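Local coordinates for protein short chain dehydrogenase (Rhodopseudomonas palustris, PDB 3H7A) that probably catalyses NAD(P)(H)-dependent oxidation or reduction of a still uncertain substrate, as an oxidoreductase of the short-chain dehydrogenase family, at residues Arg61-Arg66 against Thr72-Ala77; Arg66-Val71 against Ala114-Phe119; Ala36-Arg39 against Lys43-Pro46. All coordinates share one frame; numbering follows the deposited sequence.

In the fold
Contacts 1 and 3 lie at one end of the parallel Rossmann-type sheet, where strands 33-38 and 57-62 are neighbours; contact 2 joins two helices beside it. Contacts 1 and 2 share Arg66 and helix 68-81, and their segments alternate along the chain; contact 3 closes before either opens. Backbone bonds Arg61 N to Ala36 O and Leu63 N to Arg38 O tie contacts 1 and 3 together. Contact 3 is buried apart from its exposed lysine end, while contacts 1 and 2 are partly buried. Chemistry follows place: contact 1 pairs leucine and phenylalanine inside with a border arginine, contact 2 rests on a tryptophan N-H near another subunit, and contact 3 packs alanine, leucine and arginine methylenes.

Contact 1 of 3, residues Arg61-Arg66 against Thr72-Ala77; sequences RSLDAR and TAFLNA
Leu63 and Phe74 mark the closest approach of the two backbones, their CA atoms 7.5 Å apart, where the chain leaving strand 57-62 passes helix 68-81. No hydrogen bond crosses here; side chains make most of the contact, with some helix backbone under the arginine. Phe74 and Arg61 carry much of it in nearly equal shares. Over one face of the Phe74 ring stands Leu63 CD2, 4.0 Å from the centroid and only 11° off the ring normal, a CH-pi contact. Leu63 CD1 turns instead to Phe74 CB, so both branches of the leucine are used on a single residue. Arg61 passes Phe74 in the opposite direction, its CD and NE each 3.7 Å from CD1 of the ring. The chain bends at chi3 and carries the guanidinium beyond the ring, the two planes 73° apart, until NH1 is 3.6 Å from Ala77 CB; Phe74 CA and Ala73 O lie over one face of the guanidinium. Arginine suits this half-exposed border because its methylenes can lie on an aromatic while its charge stays near solvent, and the small Ala77 lets it come close. Shortening Arg61 to an alanine would probably strip CD and NE from beside Phe74 CD1 and open a gap next to Ala77. Farther along the loop, Asp64 and Arg66 form a salt bridge. The contact begins the crossover from edge strand 57-62 to strand 84-89: Phe74 and Leu63 reach Ile13 on strand 9-13, while Leu75 touches strand 84-89 and Asn76 bonds to Arg127 of helix 104-132.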
# COMPACT_ATOMS: atom_id res chain seq x y z
N ARG B 61 -8.50 11.81 -35.29
CA ARG B 61 -9.07 10.57 -35.82
C ARG B 61 -10.24 10.09 -34.96
O ARG B 61 -10.31 10.40 -33.77
CB ARG B 61 -8.02 9.47 -35.93
CG ARG B 61 -6.96 9.71 -37.00
CD ARG B 61 -5.80 8.72 -36.87
NE ARG B 61 -6.19 7.32 -37.07
CZ ARG B 61 -5.88 6.58 -38.13
NH1 ARG B 61 -5.16 7.08 -39.13
NH2 ARG B 61 -6.29 5.31 -38.20
N SER B 62 -11.15 9.34 -35.58
CA SER B 62 -12.17 8.59 -34.86
C SER B 62 -11.50 7.31 -34.42
O SER B 62 -10.80 6.68 -35.21
CB SER B 62 -13.34 8.24 -35.77
OG SER B 62 -14.22 9.33 -35.92
N LEU B 63 -11.69 6.94 -33.16
CA LEU B 63 -11.00 5.78 -32.60
C LEU B 63 -11.83 5.16 -31.50
O LEU B 63 -12.18 5.82 -30.52
CB LEU B 63 -9.61 6.16 -32.06
CG LEU B 63 -8.88 5.13 -31.19
CD1 LEU B 63 -8.39 3.95 -32.01
CD2 LEU B 63 -7.72 5.76 -30.37
N ASP B 64 -12.15 3.89 -31.68
CA ASP B 64 -12.75 3.10 -30.63
C ASP B 64 -11.66 2.23 -30.01
O ASP B 64 -11.27 1.20 -30.57
CB ASP B 64 -13.91 2.27 -31.17
CG ASP B 64 -14.60 1.46 -30.10
OD1 ASP B 64 -14.54 1.83 -28.90
OD2 ASP B 64 -15.21 0.43 -30.45
N ALA B 65 -11.21 2.64 -28.83
CA ALA B 65 -10.04 2.05 -28.18
C ALA B 65 -10.23 0.60 -27.75
O ALA B 65 -9.25 -0.11 -27.56
CB ALA B 65 -9.58 2.92 -27.03
N ARG B 66 -11.48 0.14 -27.64
CA ARG B 66 -11.77 -1.28 -27.43
C ARG B 66 -11.31 -2.14 -28.60
O ARG B 66 -11.01 -3.31 -28.43
CB ARG B 66 -13.26 -1.52 -27.23
CG ARG B 66 -13.85 -0.86 -26.01
CD ARG B 66 -15.34 -1.05 -25.98
NE ARG B 66 -15.99 -0.36 -27.09
CZ ARG B 66 -17.26 0.02 -27.10
NH1 ARG B 66 -18.04 -0.22 -26.05
NH2 ARG B 66 -17.75 0.65 -28.16
N THR B 72 -3.97 -0.19 -32.92
CA THR B 72 -2.73 -0.48 -33.64
C THR B 72 -2.57 0.44 -34.86
O THR B 72 -1.48 0.95 -35.12
CB THR B 72 -2.70 -1.97 -34.00
OG1 THR B 72 -3.00 -2.73 -32.83
CG2 THR B 72 -1.33 -2.41 -34.53
N ALA B 73 -3.66 0.67 -35.59
CA ALA B 73 -3.62 1.49 -36.79
C ALA B 73 -3.42 2.95 -36.44
O ALA B 73 -2.71 3.65 -37.15
CB ALA B 73 -4.88 1.31 -37.65
N PHE B 74 -4.05 3.40 -35.36
CA PHE B 74 -3.86 4.76 -34.83
C PHE B 74 -2.39 5.05 -34.44
O PHE B 74 -1.84 6.12 -34.77
CB PHE B 74 -4.82 4.95 -33.64
CG PHE B 74 -4.75 6.31 -32.98
CD1 PHE B 74 -5.53 7.37 -33.45
CD2 PHE B 74 -3.97 6.51 -31.83
CE1 PHE B 74 -5.49 8.61 -32.82
CE2 PHE B 74 -3.93 7.75 -31.21
CZ PHE B 74 -4.69 8.80 -31.70
N LEU B 75 -1.75 4.10 -33.76
CA LEU B 75 -0.38 4.26 -33.30
C LEU B 75 0.64 4.13 -34.41
O LEU B 75 1.59 4.91 -34.47
CB LEU B 75 -0.08 3.28 -32.16
CG LEU B 75 -0.86 3.53 -30.86
CD1 LEU B 75 -0.68 2.41 -29.86
CD2 LEU B 75 -0.47 4.86 -30.26
N ASN B 76 0.43 3.14 -35.29
CA ASN B 76 1.23 3.00 -36.50
C ASN B 76 1.18 4.26 -37.37
O ASN B 76 2.21 4.71 -37.88
CB ASN B 76 0.77 1.80 -37.32
CG ASN B 76 1.26 0.48 -36.77
OD1 ASN B 76 2.17 0.44 -35.94
ND2 ASN B 76 0.66 -0.61 -37.24
N ALA B 77 -0.02 4.82 -37.53
CA ALA B 77 -0.22 6.09 -38.25
C ALA B 77 0.55 7.24 -37.61
O ALA B 77 1.19 8.02 -38.33
CB ALA B 77 -1.70 6.43 -38.34

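Contact 2 of 3, residues Arg66-Val71 against Ala114-Phe119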
# COMPACT_ATOMS: atom_id res chain seq x y z
N ARG B 66 -11.48 0.14 -27.64
CA ARG B 66 -11.77 -1.28 -27.43
C ARG B 66 -11.31 -2.14 -28.60
O ARG B 66 -11.01 -3.31 -28.43
CB ARG B 66 -13.26 -1.52 -27.23
CG ARG B 66 -13.85 -0.86 -26.01
CD ARG B 66 -15.34 -1.05 -25.98
NE ARG B 66 -15.99 -0.36 -27.09
CZ ARG B 66 -17.26 0.02 -27.10
NH1 ARG B 66 -18.04 -0.22 -26.05
NH2 ARG B 66 -17.75 0.65 -28.16
N ASN B 67 -11.26 -1.54 -29.78
CA ASN B 67 -10.90 -2.24 -31.01
C ASN B 67 -9.38 -2.23 -31.21
O ASN B 67 -8.79 -1.20 -31.55
CB ASN B 67 -11.66 -1.61 -32.19
CG ASN B 67 -11.65 -2.46 -33.46
OD1 ASN B 67 -10.65 -3.10 -33.81
ND2 ASN B 67 -12.77 -2.45 -34.16
N GLU B 68 -8.75 -3.39 -30.99
CA GLU B 68 -7.29 -3.51 -31.02
C GLU B 68 -6.67 -3.21 -32.38
O GLU B 68 -5.52 -2.79 -32.45
CB GLU B 68 -6.85 -4.89 -30.53
CG GLU B 68 -7.39 -6.08 -31.32
CD GLU B 68 -8.75 -6.57 -30.82
OE1 GLU B 68 -9.41 -5.87 -30.03
OE2 GLU B 68 -9.15 -7.68 -31.24
N ASP B 69 -7.45 -3.41 -33.44
CA ASP B 69 -6.99 -3.16 -34.80
C ASP B 69 -6.95 -1.66 -35.05
O ASP B 69 -6.03 -1.17 -35.70
CB ASP B 69 -7.91 -3.86 -35.80
CG ASP B 69 -7.86 -5.38 -35.67
OD1 ASP B 69 -6.77 -5.93 -35.39
OD2 ASP B 69 -8.92 -6.02 -35.84
N GLU B 70 -7.94 -0.95 -34.52
CA GLU B 70 -8.00 0.50 -34.58
C GLU B 70 -6.91 1.17 -33.74
O GLU B 70 -6.33 2.17 -34.16
CB GLU B 70 -9.37 1.00 -34.13
CG GLU B 70 -10.50 0.78 -35.12
CD GLU B 70 -11.82 1.46 -34.69
OE1 GLU B 70 -11.80 2.64 -34.27
OE2 GLU B 70 -12.88 0.80 -34.78
N VAL B 71 -6.64 0.63 -32.55
CA VAL B 71 -5.56 1.15 -31.68
C VAL B 71 -4.21 1.00 -32.38
O VAL B 71 -3.44 1.95 -32.45
CB VAL B 71 -5.50 0.43 -30.29
CG1 VAL B 71 -4.21 0.75 -29.54
CG2 VAL B 71 -6.67 0.85 -29.44
N ALA B 114 -11.37 0.32 -20.43
CA ALA B 114 -10.44 0.89 -19.43
C ALA B 114 -9.18 0.10 -19.13
O ALA B 114 -8.27 0.60 -18.47
CB ALA B 114 -11.20 1.16 -18.13
N CYS B 115 -9.12 -1.15 -19.57
CA CYS B 115 -8.01 -2.01 -19.24
C CYS B 115 -7.36 -2.67 -20.47
O CYS B 115 -6.16 -2.51 -20.70
CB CYS B 115 -8.45 -3.08 -18.25
SG CYS B 115 -7.05 -4.15 -17.81
N TRP B 116 -8.18 -3.39 -21.24
CA TRP B 116 -7.79 -4.04 -22.48
C TRP B 116 -7.24 -3.00 -23.44
O TRP B 116 -6.15 -3.16 -23.97
CB TRP B 116 -9.01 -4.74 -23.09
CG TRP B 116 -8.88 -5.11 -24.56
CD1 TRP B 116 -9.52 -4.52 -25.61
CD2 TRP B 116 -8.05 -6.15 -25.11
NE1 TRP B 116 -9.14 -5.13 -26.79
CE2 TRP B 116 -8.24 -6.13 -26.51
CE3 TRP B 116 -7.18 -7.09 -24.56
CZ2 TRP B 116 -7.59 -7.01 -27.36
CZ3 TRP B 116 -6.53 -7.97 -25.41
CH2 TRP B 116 -6.74 -7.92 -26.80
N ALA B 117 -7.96 -1.91 -23.61
CA ALA B 117 -7.53 -0.85 -24.51
C ALA B 117 -6.18 -0.28 -24.10
O ALA B 117 -5.37 0.09 -24.97
CB ALA B 117 -8.56 0.23 -24.54
N GLY B 118 -5.93 -0.22 -22.80
CA GLY B 118 -4.68 0.27 -22.25
C GLY B 118 -3.55 -0.68 -22.49
O GLY B 118 -2.44 -0.26 -22.79
N PHE B 119 -3.82 -1.97 -22.34
CA PHE B 119 -2.82 -3.00 -22.63
C PHE B 119 -2.38 -2.93 -24.09
O PHE B 119 -1.19 -3.01 -24.37
CB PHE B 119 -3.36 -4.40 -22.30
CG PHE B 119 -2.57 -5.52 -22.95
CD1 PHE B 119 -1.29 -5.83 -22.51
CD2 PHE B 119 -3.11 -6.25 -24.00
CE1 PHE B 119 -0.56 -6.86 -23.10
CE2 PHE B 119 -2.39 -7.27 -24.61
CZ PHE B 119 -1.12 -7.58 -24.15
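Trp116 directs its indole NE1 at two acceptors of the facing turn: the Arg66 carbonyl O, 3.1 Å away, and Glu68 OE1, 3.3 Å away. Both hydrogen bonds are weak and bent, 132° and 137° at the hydrogen, as expected when one N-H is shared. The two oxygens sit at the edge of the indole, and the carboxylate stands almost perpendicular to the ring, 88° between planes. Glu68 reaches there by placing CG between its backbone N and carbonyl carbon and bending at chi2, which also brings its CD to 3.7 Å from Trp116 CZ2. Tryptophan suits the place, offering a buried apolar ring with one donor on its rim. Beside it Ala117, with only a methyl, lets the backbones close to 5.2 Å between its CA and that of Arg66. Behind this shell the first turn of helix 68-81 is fixed by Asn67, the N-cap residue, whose OD1 accepts from Asp69 N. Trp116 also meets the ring of Trp111 on its own helix, and Phe107 of a second subunit stacks on Phe119. The start of helix 68-81 here meets helix 104-132, against which helix 153-173 packs at Ala114 and Cys115.

Contact 3 of 3, residues Ala36-Arg39 against Lys43-Pro46; sequences AGRR and KLAP
Arg38 turns one face of its guanidinium to the side chain of Lys43. Lys43 CB stands 3.5 Å above the plane, offset toward the rim, and Lys43 CD rides over the same group, 3.5 Å from Arg38 NH2. What meets the flat cation is thus the aliphatic part of the lysine; bends at chi3 and chi4 lead the ammonium off, leaving NZ 5.4 Å from Arg38 NH2. Two like charges can sit side by side in this way because it is mainly methylenes that meet the guanidinium, and the charged ends stay apart; the exposed position of Lys43 probably leaves its end to solvent. Arg38 has its CG between the backbone N and the carbonyl carbon (chi1 71°), which points the chain across the turn toward the incoming helix. On the way its methylenes slide past Leu44 in the opposite direction, CD lying 3.6 Å from Leu44 CG. The segments belong to a beta-alpha-beta unit of the Rossmann fold, strand 33-38, helix 45-53 and strand 57-62, and the contact closes the turn between the first two. In NADP(H)-dependent relatives a basic residue near the end of this second strand often meets the 2'-phosphate of the coenzyme, and the two successive arginines, Arg38 and Arg39, are consistent with such a preference. Deeper in, Leu44 CD2 packs against Ala36 CB at 4.3 Å, while Leu44 CD1 lies 3.5 Å from Ala36 O. A branched side chain fits here, one methyl going to the alanine and the other over the strand backbone; a small Ala36 leaves it room. Leu44 also touches Ala60 of strand 57-62 and Ala15, and the backbone of Gly37 bonds with Gly14 and Ala15 in the glycine-containing loop after strand 9-13.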
# COMPACT_ATOMS: atom_id res chain seq x y z
N ALA B 36 -4.87 12.82 -31.95
CA ALA B 36 -5.92 12.86 -30.97
C ALA B 36 -7.01 11.91 -31.42
O ALA B 36 -7.47 11.99 -32.55
CB ALA B 36 -6.46 14.28 -30.85
N GLY B 37 -7.41 11.00 -30.53
CA GLY B 37 -8.48 10.07 -30.84
C GLY B 37 -9.62 10.13 -29.84
O GLY B 37 -9.40 10.25 -28.63
N ARG B 38 -10.85 10.11 -30.35
CA ARG B 38 -12.05 9.90 -29.53
C ARG B 38 -13.03 9.10 -30.39
O ARG B 38 -12.80 8.97 -31.59
CB ARG B 38 -12.65 11.24 -29.07
CG ARG B 38 -13.31 12.05 -30.16
CD ARG B 38 -13.89 13.34 -29.62
NE ARG B 38 -15.09 13.15 -28.82
CZ ARG B 38 -15.70 14.11 -28.13
NH1 ARG B 38 -15.21 15.35 -28.12
NH2 ARG B 38 -16.79 13.84 -27.44
N ARG B 39 -14.08 8.53 -29.79
CA ARG B 39 -15.03 7.70 -30.54
C ARG B 39 -15.58 8.41 -31.77
O ARG B 39 -15.54 7.85 -32.86
CB ARG B 39 -16.16 7.13 -29.67
CG ARG B 39 -15.84 5.75 -29.11
CD ARG B 39 -17.06 4.83 -29.12
NE ARG B 39 -17.90 4.97 -27.93
CZ ARG B 39 -17.76 4.25 -26.82
NH1 ARG B 39 -18.58 4.45 -25.80
NH2 ARG B 39 -16.80 3.34 -26.72
N LYS B 43 -16.18 15.40 -33.58
CA LYS B 43 -16.28 16.22 -32.37
C LYS B 43 -14.95 16.83 -31.90
O LYS B 43 -14.93 17.71 -31.04
CB LYS B 43 -16.93 15.43 -31.23
CG LYS B 43 -18.44 15.60 -31.12
CD LYS B 43 -19.01 14.68 -30.03
CE LYS B 43 -20.02 15.42 -29.14
NZ LYS B 43 -21.33 15.62 -29.81
N LEU B 44 -13.84 16.39 -32.50
CA LEU B 44 -12.53 17.00 -32.25
C LEU B 44 -12.30 18.29 -33.03
O LEU B 44 -11.29 18.95 -32.82
CB LEU B 44 -11.39 16.02 -32.57
CG LEU B 44 -11.27 14.77 -31.70
CD1 LEU B 44 -10.52 13.64 -32.39
CD2 LEU B 44 -10.65 15.12 -30.36
N ALA B 45 -13.22 18.63 -33.94
CA ALA B 45 -13.08 19.83 -34.78
C ALA B 45 -12.86 21.16 -34.03
O ALA B 45 -12.00 21.93 -34.44
CB ALA B 45 -14.23 19.95 -35.79
N PRO B 46 -13.62 21.43 -32.94
CA PRO B 46 -13.23 22.60 -32.14
C PRO B 46 -11.79 22.57 -31.60
O PRO B 46 -11.10 23.59 -31.67
CB PRO B 46 -14.25 22.59 -31.00
CG PRO B 46 -15.44 21.90 -31.57
CD PRO B 46 -14.84 20.80 -32.39